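PDB 2WB7: PT26-6P from Thermococcus sp., which is of unknown function, but is encoded by a mobile extrachromosomal element and combines two immunoglobulin-like domains with a helical domain. Local coordinates for residues Trp103-Asn108 and Glu364-Val369; Phe67-Arg72 and Thr126-Pro131; Glu424-Ala429 and Glu454-Ile459. All blocks are in the same frame, centred on the assembly; numbering follows the deposited sequence.

Contact 1: Trp103-Asn108 and Glu364-Val369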
loop_
_atom_site.group_PDB
_atom_site.type_symbol
_atom_site.label_atom_id
_atom_site.label_comp_id
_atom_site.label_asym_id
_atom_site.label_seq_id
_atom_site.Cartn_x
_atom_site.Cartn_y
_atom_site.Cartn_z
ATOM N N TRP A 103 15.199 2.364 -19.939
ATOM C CA TRP A 103 15.266 3.697 -19.350
ATOM C C TRP A 103 16.631 4.339 -19.512
ATOM O O TRP A 103 16.945 5.324 -18.843
ATOM C CB TRP A 103 14.875 3.638 -17.874
ATOM C CG TRP A 103 13.564 2.979 -17.695
ATOM C CD1 TRP A 103 13.271 1.922 -16.885
ATOM C CD2 TRP A 103 12.362 3.310 -18.381
ATOM N NE1 TRP A 103 11.950 1.581 -17.020
ATOM C CE2 TRP A 103 11.367 2.421 -17.933
ATOM C CE3 TRP A 103 12.028 4.281 -19.331
ATOM C CZ2 TRP A 103 10.051 2.471 -18.401
ATOM C CZ3 TRP A 103 10.718 4.333 -19.799
ATOM C CH2 TRP A 103 9.746 3.431 -19.330
ATOM N N THR A 104 17.432 3.766 -20.406
ATOM C CA THR A 104 18.742 4.307 -20.748
ATOM C C THR A 104 18.738 5.823 -20.670
ATOM O O THR A 104 17.853 6.482 -21.217
ATOM C CB THR A 104 19.169 3.883 -22.165
ATOM O OG1 THR A 104 18.832 2.505 -22.381
ATOM C CG2 THR A 104 20.660 4.062 -22.337
ATOM N N ARG A 105 19.728 6.368 -19.973
ATOM C CA ARG A 105 19.858 7.806 -19.821
ATOM C C ARG A 105 21.220 8.161 -20.362
ATOM O O ARG A 105 22.197 7.473 -20.068
ATOM C CB ARG A 105 19.786 8.184 -18.340
ATOM C CG ARG A 105 19.174 9.544 -18.045
ATOM C CD ARG A 105 20.004 10.667 -18.623
ATOM N NE ARG A 105 19.647 11.954 -18.052
ATOM C CZ ARG A 105 20.153 13.112 -18.458
ATOM N NH1 ARG A 105 21.043 13.138 -19.438
ATOM N NH2 ARG A 105 19.772 14.241 -17.883
ATOM N N VAL A 106 21.301 9.225 -21.151
ATOM C CA VAL A 106 22.590 9.636 -21.685
ATOM C C VAL A 106 22.903 11.108 -21.435
ATOM O O VAL A 106 22.111 11.993 -21.773
ATOM C CB VAL A 106 22.692 9.328 -23.191
ATOM C CG1 VAL A 106 23.728 10.227 -23.847
ATOM C CG2 VAL A 106 23.025 7.848 -23.404
ATOM N N TRP A 107 24.063 11.353 -20.827
ATOM C CA TRP A 107 24.624 12.697 -20.714
ATOM C C TRP A 107 25.685 12.846 -21.808
ATOM O O TRP A 107 26.679 12.096 -21.834
ATOM C CB TRP A 107 25.266 12.901 -19.341
ATOM C CG TRP A 107 24.316 12.860 -18.159
ATOM C CD1 TRP A 107 23.663 13.923 -17.595
ATOM C CD2 TRP A 107 23.947 11.708 -17.379
ATOM N NE1 TRP A 107 22.901 13.501 -16.532
ATOM C CE2 TRP A 107 23.055 12.148 -16.380
ATOM C CE3 TRP A 107 24.269 10.347 -17.441
ATOM C CZ2 TRP A 107 22.491 11.282 -15.449
ATOM C CZ3 TRP A 107 23.705 9.489 -16.520
ATOM C CH2 TRP A 107 22.829 9.960 -15.534
ATOM N N ASN A 108 25.476 13.782 -22.730
ATOM C CA ASN A 108 26.467 13.994 -23.770
ATOM C C ASN A 108 27.448 15.087 -23.375
ATOM O O ASN A 108 27.240 15.787 -22.378
ATOM C CB ASN A 108 25.825 14.270 -25.127
ATOM C CG ASN A 108 25.023 15.556 -25.148
ATOM O OD1 ASN A 108 25.209 16.449 -24.317
ATOM N ND2 ASN A 108 24.123 15.662 -26.121
ATOM N N GLU A 364 8.437 12.406 -14.936
ATOM C CA GLU A 364 9.202 13.002 -16.029
ATOM C C GLU A 364 10.616 13.357 -15.605
ATOM O O GLU A 364 10.841 14.309 -14.850
ATOM C CB GLU A 364 8.533 14.239 -16.616
ATOM C CG GLU A 364 9.025 14.456 -18.033
ATOM C CD GLU A 364 9.316 15.911 -18.395
ATOM O OE1 GLU A 364 8.707 16.845 -17.815
ATOM O OE2 GLU A 364 10.160 16.103 -19.301
ATOM N N ARG A 365 11.563 12.571 -16.104
ATOM C CA ARG A 365 12.971 12.731 -15.806
ATOM C C ARG A 365 13.526 13.989 -16.471
ATOM O O ARG A 365 13.060 14.403 -17.536
ATOM C CB ARG A 365 13.712 11.509 -16.321
ATOM C CG ARG A 365 14.947 11.170 -15.574
ATOM C CD ARG A 365 15.302 9.727 -15.850
ATOM N NE ARG A 365 15.381 9.479 -17.283
ATOM C CZ ARG A 365 15.868 8.366 -17.823
ATOM N NH1 ARG A 365 16.305 7.383 -17.053
ATOM N NH2 ARG A 365 15.914 8.232 -19.136
ATOM N N ASP A 366 14.524 14.599 -15.841
ATOM C CA ASP A 366 15.077 15.864 -16.338
ATOM C C ASP A 366 15.475 15.797 -17.813
ATOM O O ASP A 366 15.476 16.812 -18.483
ATOM C CB ASP A 366 16.271 16.310 -15.496
ATOM C CG ASP A 366 17.353 15.243 -15.415
ATOM O OD1 ASP A 366 17.112 14.107 -15.905
ATOM O OD2 ASP A 366 18.441 15.539 -14.863
ATOM N N ASP A 367 15.803 14.611 -18.321
ATOM C CA ASP A 367 16.125 14.461 -19.746
ATOM C C ASP A 367 14.893 14.374 -20.652
ATOM O O ASP A 367 15.012 14.139 -21.853
ATOM C CB ASP A 367 17.011 13.235 -19.981
ATOM C CG ASP A 367 16.266 11.924 -19.774
ATOM O OD1 ASP A 367 15.217 11.925 -19.085
ATOM O OD2 ASP A 367 16.736 10.886 -20.288
ATOM N N GLY A 368 13.705 14.559 -20.088
ATOM C CA GLY A 368 12.491 14.567 -20.910
ATOM C C GLY A 368 11.846 13.206 -21.122
ATOM O O GLY A 368 10.680 13.114 -21.502
ATOM N N VAL A 369 12.596 12.140 -20.892
ATOM C CA VAL A 369 12.012 10.811 -20.910
ATOM C C VAL A 369 10.903 10.717 -19.856
ATOM O O VAL A 369 11.044 11.262 -18.764
ATOM C CB VAL A 369 13.075 9.757 -20.619
ATOM C CG1 VAL A 369 12.411 8.463 -20.188
ATOM C CG2 VAL A 369 13.958 9.554 -21.835
HETATM O O HOH W 1 18.692 12.176 -15.371
HETATM O O HOH W 2 18.995 10.750 -22.306
#
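The carbonyl O of W103 is gripped by two nitrogens of the R365 guanidinium. R365 NH1 lies 2.8 Å from W103 O, in the carbonyl plane. R365 NH2 reaches the same W103 O at 3.1 Å, but from above that plane. Both bonds run close to the guanidinium plane, so R365 meets the oxygen end-on. R365 NH2 also makes a weak bond to T104 O. NH1 has a further partner in V127 O.

R365 is held from its own loop as well. R365 NE donates to D367 OD1 at 3.0 Å. The backbone N of V369 reaches that oxygen from the other face of the carboxylate, forming an Asx turn. Residues R365 to G368 form a type I beta turn, which brings D367 back to R365.

R105 brings a second guanidinium to the loop. Its CG lies 3.5 Å from R365 CZ, over the centre of one R365 face. A bend at chi2 (-64°) lets its guanidinium run on, with W107 NE1 over one face and D367 CB over the opposite. D366 sits at the edge, where R105 NH2 makes a weak but fairly straight hydrogen bond to D366 OD1 (3.3 Å), part of a salt bridge. A water accepts from R105 NE and donates to D366 OD1. A second water links V106 N to D367 OD2. At the far end, W103 CE3 makes an apolar contact with V369 CG1 at 4.3 Å.

The contact joins the first immunoglobulin-like domain to a loop between two strands of the second. Two arginines and two aspartates form a salt-bridge network here. The acidic turn probably offsets the two nearby positive charges. R365 ties the loop to the W103 carbonyl at the corner, and R105 ties the strand to both aspartates.

Contact 2: Phe67-Arg72 and Thr126-Pro131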
loop_
_atom_site.group_PDB
_atom_site.type_symbol
_atom_site.label_atom_id
_atom_site.label_comp_id
_atom_site.label_asym_id
_atom_site.label_seq_id
_atom_site.Cartn_x
_atom_site.Cartn_y
_atom_site.Cartn_z
ATOM N N PHE A 67 12.923 5.130 -8.912
ATOM C CA PHE A 67 13.752 5.559 -7.790
ATOM C C PHE A 67 14.929 6.368 -8.264
ATOM O O PHE A 67 15.408 6.168 -9.376
ATOM C CB PHE A 67 14.234 4.344 -7.002
ATOM C CG PHE A 67 14.868 3.296 -7.854
ATOM C CD1 PHE A 67 16.219 3.345 -8.149
ATOM C CD2 PHE A 67 14.115 2.268 -8.375
ATOM C CE1 PHE A 67 16.807 2.370 -8.945
ATOM C CE2 PHE A 67 14.689 1.293 -9.170
ATOM C CZ PHE A 67 16.035 1.344 -9.458
ATOM N N PRO A 68 15.409 7.281 -7.415
ATOM C CA PRO A 68 16.510 8.113 -7.845
ATOM C C PRO A 68 17.785 7.299 -7.804
ATOM O O PRO A 68 17.999 6.523 -6.872
ATOM C CB PRO A 68 16.549 9.227 -6.786
ATOM C CG PRO A 68 15.781 8.722 -5.609
ATOM C CD PRO A 68 15.185 7.371 -5.964
ATOM N N VAL A 69 18.619 7.462 -8.819
ATOM C CA VAL A 69 19.923 6.838 -8.829
ATOM C C VAL A 69 20.956 7.930 -8.907
ATOM O O VAL A 69 20.869 8.811 -9.765
ATOM C CB VAL A 69 20.115 5.907 -10.037
ATOM C CG1 VAL A 69 21.575 5.456 -10.130
ATOM C CG2 VAL A 69 19.193 4.717 -9.940
ATOM N N GLN A 70 21.924 7.881 -8.001
ATOM C CA GLN A 70 23.057 8.788 -8.047
ATOM C C GLN A 70 24.308 8.078 -8.546
ATOM O O GLN A 70 24.632 6.963 -8.123
ATOM C CB GLN A 70 23.308 9.409 -6.678
ATOM C CG GLN A 70 22.674 10.766 -6.523
ATOM C CD GLN A 70 22.791 11.304 -5.117
ATOM O OE1 GLN A 70 22.132 10.817 -4.208
ATOM N NE2 GLN A 70 23.621 12.325 -4.935
ATOM N N ILE A 71 24.993 8.733 -9.475
ATOM C CA ILE A 71 26.281 8.266 -9.979
ATOM C C ILE A 71 27.378 9.269 -9.617
ATOM O O ILE A 71 27.308 10.438 -9.978
ATOM C CB ILE A 71 26.252 8.119 -11.498
ATOM C CG1 ILE A 71 25.060 7.260 -11.922
ATOM C CG2 ILE A 71 27.563 7.535 -11.991
ATOM C CD1 ILE A 71 24.597 7.526 -13.365
ATOM N N ARG A 72 28.393 8.805 -8.905
ATOM C CA ARG A 72 29.475 9.683 -8.517
ATOM C C ARG A 72 30.793 9.344 -9.226
ATOM O O ARG A 72 31.325 8.239 -9.081
ATOM C CB ARG A 72 29.650 9.641 -7.009
ATOM C CG ARG A 72 30.802 10.448 -6.507
ATOM C CD ARG A 72 31.094 10.043 -5.092
ATOM N NE ARG A 72 31.551 11.172 -4.297
ATOM C CZ ARG A 72 30.738 12.074 -3.755
ATOM N NH1 ARG A 72 29.420 11.970 -3.931
ATOM N NH2 ARG A 72 31.249 13.076 -3.038
ATOM N N THR A 126 19.858 10.632 -11.652
ATOM C CA THR A 126 18.843 10.165 -12.575
ATOM C C THR A 126 17.742 9.365 -11.861
ATOM O O THR A 126 17.796 9.132 -10.653
ATOM C CB THR A 126 19.468 9.358 -13.741
ATOM O OG1 THR A 126 18.531 9.285 -14.822
ATOM C CG2 THR A 126 19.828 7.961 -13.301
ATOM N N VAL A 127 16.718 8.978 -12.610
ATOM C CA VAL A 127 15.624 8.197 -12.067
ATOM C C VAL A 127 15.568 6.903 -12.835
ATOM O O VAL A 127 15.695 6.907 -14.050
ATOM C CB VAL A 127 14.292 8.916 -12.262
ATOM C CG1 VAL A 127 13.182 8.172 -11.535
ATOM C CG2 VAL A 127 14.393 10.360 -11.783
HETATM N N MSE A 128 15.386 5.794 -12.133
HETATM C CA MSE A 128 15.316 4.491 -12.800
HETATM C C MSE A 128 14.098 3.648 -12.367
HETATM O O MSE A 128 13.306 4.044 -11.501
HETATM C CB MSE A 128 16.616 3.707 -12.586
HETATM C CG MSE A 128 17.854 4.360 -13.228
HETATM SE SE MSE A 128 18.061 4.109 -15.186
HETATM C CE MSE A 128 18.531 5.934 -15.630
ATOM N N LYS A 129 13.956 2.479 -12.977
ATOM C CA LYS A 129 12.857 1.588 -12.657
ATOM C C LYS A 129 13.091 0.181 -13.214
ATOM O O LYS A 129 13.506 0.014 -14.368
ATOM C CB LYS A 129 11.563 2.174 -13.210
ATOM C CG LYS A 129 10.320 1.397 -12.827
ATOM C CD LYS A 129 9.102 1.840 -13.632
ATOM C CE LYS A 129 7.909 0.956 -13.295
ATOM N NZ LYS A 129 6.827 1.069 -14.298
ATOM N N ALA A 130 12.827 -0.827 -12.389
ATOM C CA ALA A 130 12.940 -2.219 -12.805
ATOM C C ALA A 130 11.896 -2.610 -13.860
ATOM O O ALA A 130 11.008 -1.814 -14.192
ATOM C CB ALA A 130 12.823 -3.122 -11.596
ATOM N N PRO A 131 11.996 -3.842 -14.401
ATOM C CA PRO A 131 10.957 -4.349 -15.303
ATOM C C PRO A 131 9.571 -4.383 -14.625
ATOM O O PRO A 131 9.460 -4.722 -13.437
ATOM C CB PRO A 131 11.439 -5.774 -15.628
ATOM C CG PRO A 131 12.905 -5.735 -15.425
ATOM C CD PRO A 131 13.104 -4.803 -14.256
#
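M128, present as selenomethionine, packs against V69 and F67 from CB onward. Its CB lies 3.8 Å from V69 CG2. The same CB also meets the F67 ring, with CE1 at 3.9 Å. With CG anti to the carbonyl carbon (chi1 -65°), that atom lies 3.6 Å from V69 CG2. Beyond CG the chain bends twice. SE and CE then lead away from strand 66-75, and the end of the side chain packs on R105 and R365.

The F67 ring lies across the backbone that follows. M128 O sits above one ring face, offset toward the rim. T126 CG2 packs on V69 CB on the same side of the sheet. P68 and V127 put their side chains on the other side.

The backbones pair antiparallel, as strands 66-75 and 120-129 of one sheet in the first immunoglobulin-like domain. F67 with M128 and V69 with T126 are hydrogen-bonded pairs, each joined by two bonds; V69 N to T126 O is 2.6 Å. P68 and V127 form the non-hydrogen-bonded pair between them. There P68 CA makes a CA-H...O contact with T126 O, and V127 CA makes one with F67 O.

Proline has no N-H to donate, and its place in the non-hydrogen-bonded pair costs no bond across these strands. The pairing satisfies N and O of F67, V69, T126 and M128, whose side chains contribute to one buried face.

Contact 3: Glu424-Ala429 and Glu454-Ile459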
loop_
_atom_site.group_PDB
_atom_site.type_symbol
_atom_site.label_atom_id
_atom_site.label_comp_id
_atom_site.label_asym_id
_atom_site.label_seq_id
_atom_site.Cartn_x
_atom_site.Cartn_y
_atom_site.Cartn_z
ATOM N N GLU A 424 -31.685 -20.909 16.498
ATOM C CA GLU A 424 -31.987 -20.937 15.082
ATOM C C GLU A 424 -30.773 -20.545 14.255
ATOM O O GLU A 424 -30.439 -21.219 13.293
ATOM C CB GLU A 424 -33.178 -20.040 14.756
ATOM C CG GLU A 424 -33.335 -19.748 13.274
ATOM C CD GLU A 424 -33.552 -21.002 12.414
ATOM O OE1 GLU A 424 -33.832 -20.844 11.206
ATOM O OE2 GLU A 424 -33.433 -22.143 12.931
ATOM N N LYS A 425 -30.104 -19.463 14.624
ATOM C CA LYS A 425 -28.867 -19.068 13.945
ATOM C C LYS A 425 -27.821 -20.185 13.987
ATOM O O LYS A 425 -27.052 -20.361 13.050
ATOM C CB LYS A 425 -28.311 -17.765 14.541
ATOM C CG LYS A 425 -29.057 -16.520 14.049
ATOM C CD LYS A 425 -28.903 -15.342 14.981
ATOM C CE LYS A 425 -27.643 -14.531 14.695
ATOM N NZ LYS A 425 -27.893 -13.497 13.667
ATOM N N ILE A 426 -27.800 -20.939 15.081
ATOM C CA ILE A 426 -26.923 -22.091 15.186
ATOM C C ILE A 426 -27.287 -23.162 14.165
ATOM O O ILE A 426 -26.411 -23.729 13.512
ATOM C CB ILE A 426 -26.956 -22.683 16.592
ATOM C CG1 ILE A 426 -26.180 -21.777 17.545
ATOM C CG2 ILE A 426 -26.332 -24.052 16.603
ATOM C CD1 ILE A 426 -26.129 -22.280 18.968
ATOM N N ASP A 427 -28.579 -23.440 14.034
ATOM C CA ASP A 427 -29.043 -24.406 13.043
ATOM C C ASP A 427 -28.500 -24.102 11.657
ATOM O O ASP A 427 -28.240 -25.023 10.882
ATOM C CB ASP A 427 -30.575 -24.463 12.977
ATOM C CG ASP A 427 -31.190 -25.124 14.204
ATOM O OD1 ASP A 427 -30.441 -25.806 14.952
ATOM O OD2 ASP A 427 -32.416 -24.956 14.426
ATOM N N GLU A 428 -28.347 -22.822 11.327
ATOM C CA GLU A 428 -27.923 -22.445 9.986
ATOM C C GLU A 428 -26.426 -22.474 9.859
ATOM O O GLU A 428 -25.890 -22.742 8.784
ATOM C CB GLU A 428 -28.459 -21.073 9.619
ATOM C CG GLU A 428 -29.975 -21.079 9.476
ATOM C CD GLU A 428 -30.551 -19.692 9.260
ATOM O OE1 GLU A 428 -31.627 -19.388 9.838
ATOM O OE2 GLU A 428 -29.912 -18.903 8.523
ATOM N N ALA A 429 -25.750 -22.194 10.966
ATOM C CA ALA A 429 -24.314 -22.333 11.017
ATOM C C ALA A 429 -23.985 -23.799 10.773
ATOM O O ALA A 429 -22.976 -24.117 10.138
ATOM C CB ALA A 429 -23.778 -21.874 12.366
ATOM N N GLU A 454 -19.537 -19.377 18.838
ATOM C CA GLU A 454 -19.824 -18.026 19.306
ATOM C C GLU A 454 -21.269 -17.902 19.778
ATOM O O GLU A 454 -21.534 -17.401 20.888
ATOM C CB GLU A 454 -19.497 -16.985 18.243
ATOM C CG GLU A 454 -18.009 -16.791 18.053
ATOM C CD GLU A 454 -17.284 -16.439 19.358
ATOM O OE1 GLU A 454 -17.657 -15.473 20.066
ATOM O OE2 GLU A 454 -16.302 -17.137 19.684
ATOM N N TYR A 455 -22.190 -18.376 18.935
ATOM C CA TYR A 455 -23.607 -18.346 19.245
ATOM C C TYR A 455 -23.850 -19.104 20.533
ATOM O O TYR A 455 -24.571 -18.627 21.398
ATOM C CB TYR A 455 -24.426 -18.943 18.111
ATOM C CG TYR A 455 -24.443 -18.092 16.852
ATOM C CD1 TYR A 455 -24.390 -18.673 15.587
ATOM C CD2 TYR A 455 -24.515 -16.709 16.927
ATOM C CE1 TYR A 455 -24.422 -17.906 14.436
ATOM C CE2 TYR A 455 -24.544 -15.927 15.774
ATOM C CZ TYR A 455 -24.496 -16.530 14.533
ATOM O OH TYR A 455 -24.524 -15.744 13.398
ATOM N N LYS A 456 -23.237 -20.283 20.655
ATOM C CA LYS A 456 -23.298 -21.091 21.888
ATOM C C LYS A 456 -22.858 -20.288 23.105
ATOM O O LYS A 456 -23.466 -20.387 24.176
ATOM C CB LYS A 456 -22.415 -22.343 21.790
ATOM C CG LYS A 456 -23.001 -23.577 21.068
ATOM C CD LYS A 456 -22.408 -24.826 21.741
ATOM C CE LYS A 456 -21.938 -25.899 20.766
ATOM N NZ LYS A 456 -22.777 -27.151 20.841
ATOM N N ALA A 457 -21.797 -19.504 22.963
ATOM C CA ALA A 457 -21.342 -18.697 24.098
ATOM C C ALA A 457 -22.380 -17.640 24.461
ATOM O O ALA A 457 -22.571 -17.307 25.640
ATOM C CB ALA A 457 -20.020 -18.030 23.787
ATOM N N ALA A 458 -23.024 -17.084 23.441
ATOM C CA ALA A 458 -24.014 -16.059 23.657
ATOM C C ALA A 458 -25.215 -16.647 24.369
ATOM O O ALA A 458 -25.722 -16.067 25.329
ATOM C CB ALA A 458 -24.425 -15.450 22.348
ATOM N N ILE A 459 -25.676 -17.802 23.900
ATOM C CA ILE A 459 -26.767 -18.482 24.572
ATOM C C ILE A 459 -26.441 -18.703 26.046
ATOM O O ILE A 459 -27.308 -18.600 26.890
ATOM C CB ILE A 459 -27.133 -19.819 23.923
ATOM C CG1 ILE A 459 -27.795 -19.580 22.559
ATOM C CG2 ILE A 459 -28.091 -20.586 24.843
ATOM C CD1 ILE A 459 -28.355 -20.830 21.904
#
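A CH-pi contact and apolar packing hold I426 and K425 against Y455, with no hydrogen bond between the two segments. The CH-pi contact comes from K425. Its CB stands 4.0 Å from the centroid of the Y455 ring, only 16° off the ring normal. The lysine chain then crosses the tyrosine at about a right angle. A bend at its third torsion (chi3 86°) keeps it close, and K425 CE lies 3.6 Å from Y455 CE2. The lysine therefore touches the ring with both its root and its far methylene.

The apolar contacts centre on I426. I426 and Y455 run alongside each other, pointing in opposite senses, and I426 CG1 meets Y455 CB at 3.4 Å. I426 CD1 reaches on to the next turn, 4.0 Å from I459 CD1. It also touches the aliphatic part of K456 at CG.

The polar ends turn to other partners. K425 NZ forms salt bridges with D489 and E485 and bonds to the backbone O of T387 and Y388. Y455 OH bonds to D489 too, so one aspartate holds both tips and may balance part of the lysine charge.

The two segments run nearly antiparallel, at 164°, with their axes 9.8 Å apart. They belong to helices 408-438 and 442-465, which form a helical hairpin of the helical domain. I459 packs further along the first of these, on I419 and L422. Helix 471-499 lies against the pair, with V492 touching Y455 and H484 bonded to E454. S517, in helix 503-523, bonds to E454 as well.

Overall arrangement
From the N terminus, the chain first lays down 67-72, then 103-108. Contact 2 closes when 126-131 pairs back with 67-72, inside the first immunoglobulin-like domain. Contact 1 closes much later, when the loop 364-369 of the second such domain returns to 103-108. The two therefore cross along the chain. Their centres are about 11 Å apart and they touch, so the sheet joined by contact 2 also faces the second-domain loop of contact 1. Contact 3 follows in series, a short closure within the helical domain. Its centre is about 65 Å from that of contact 1 and about 58 Å from that of contact 2, across the centre of the chain.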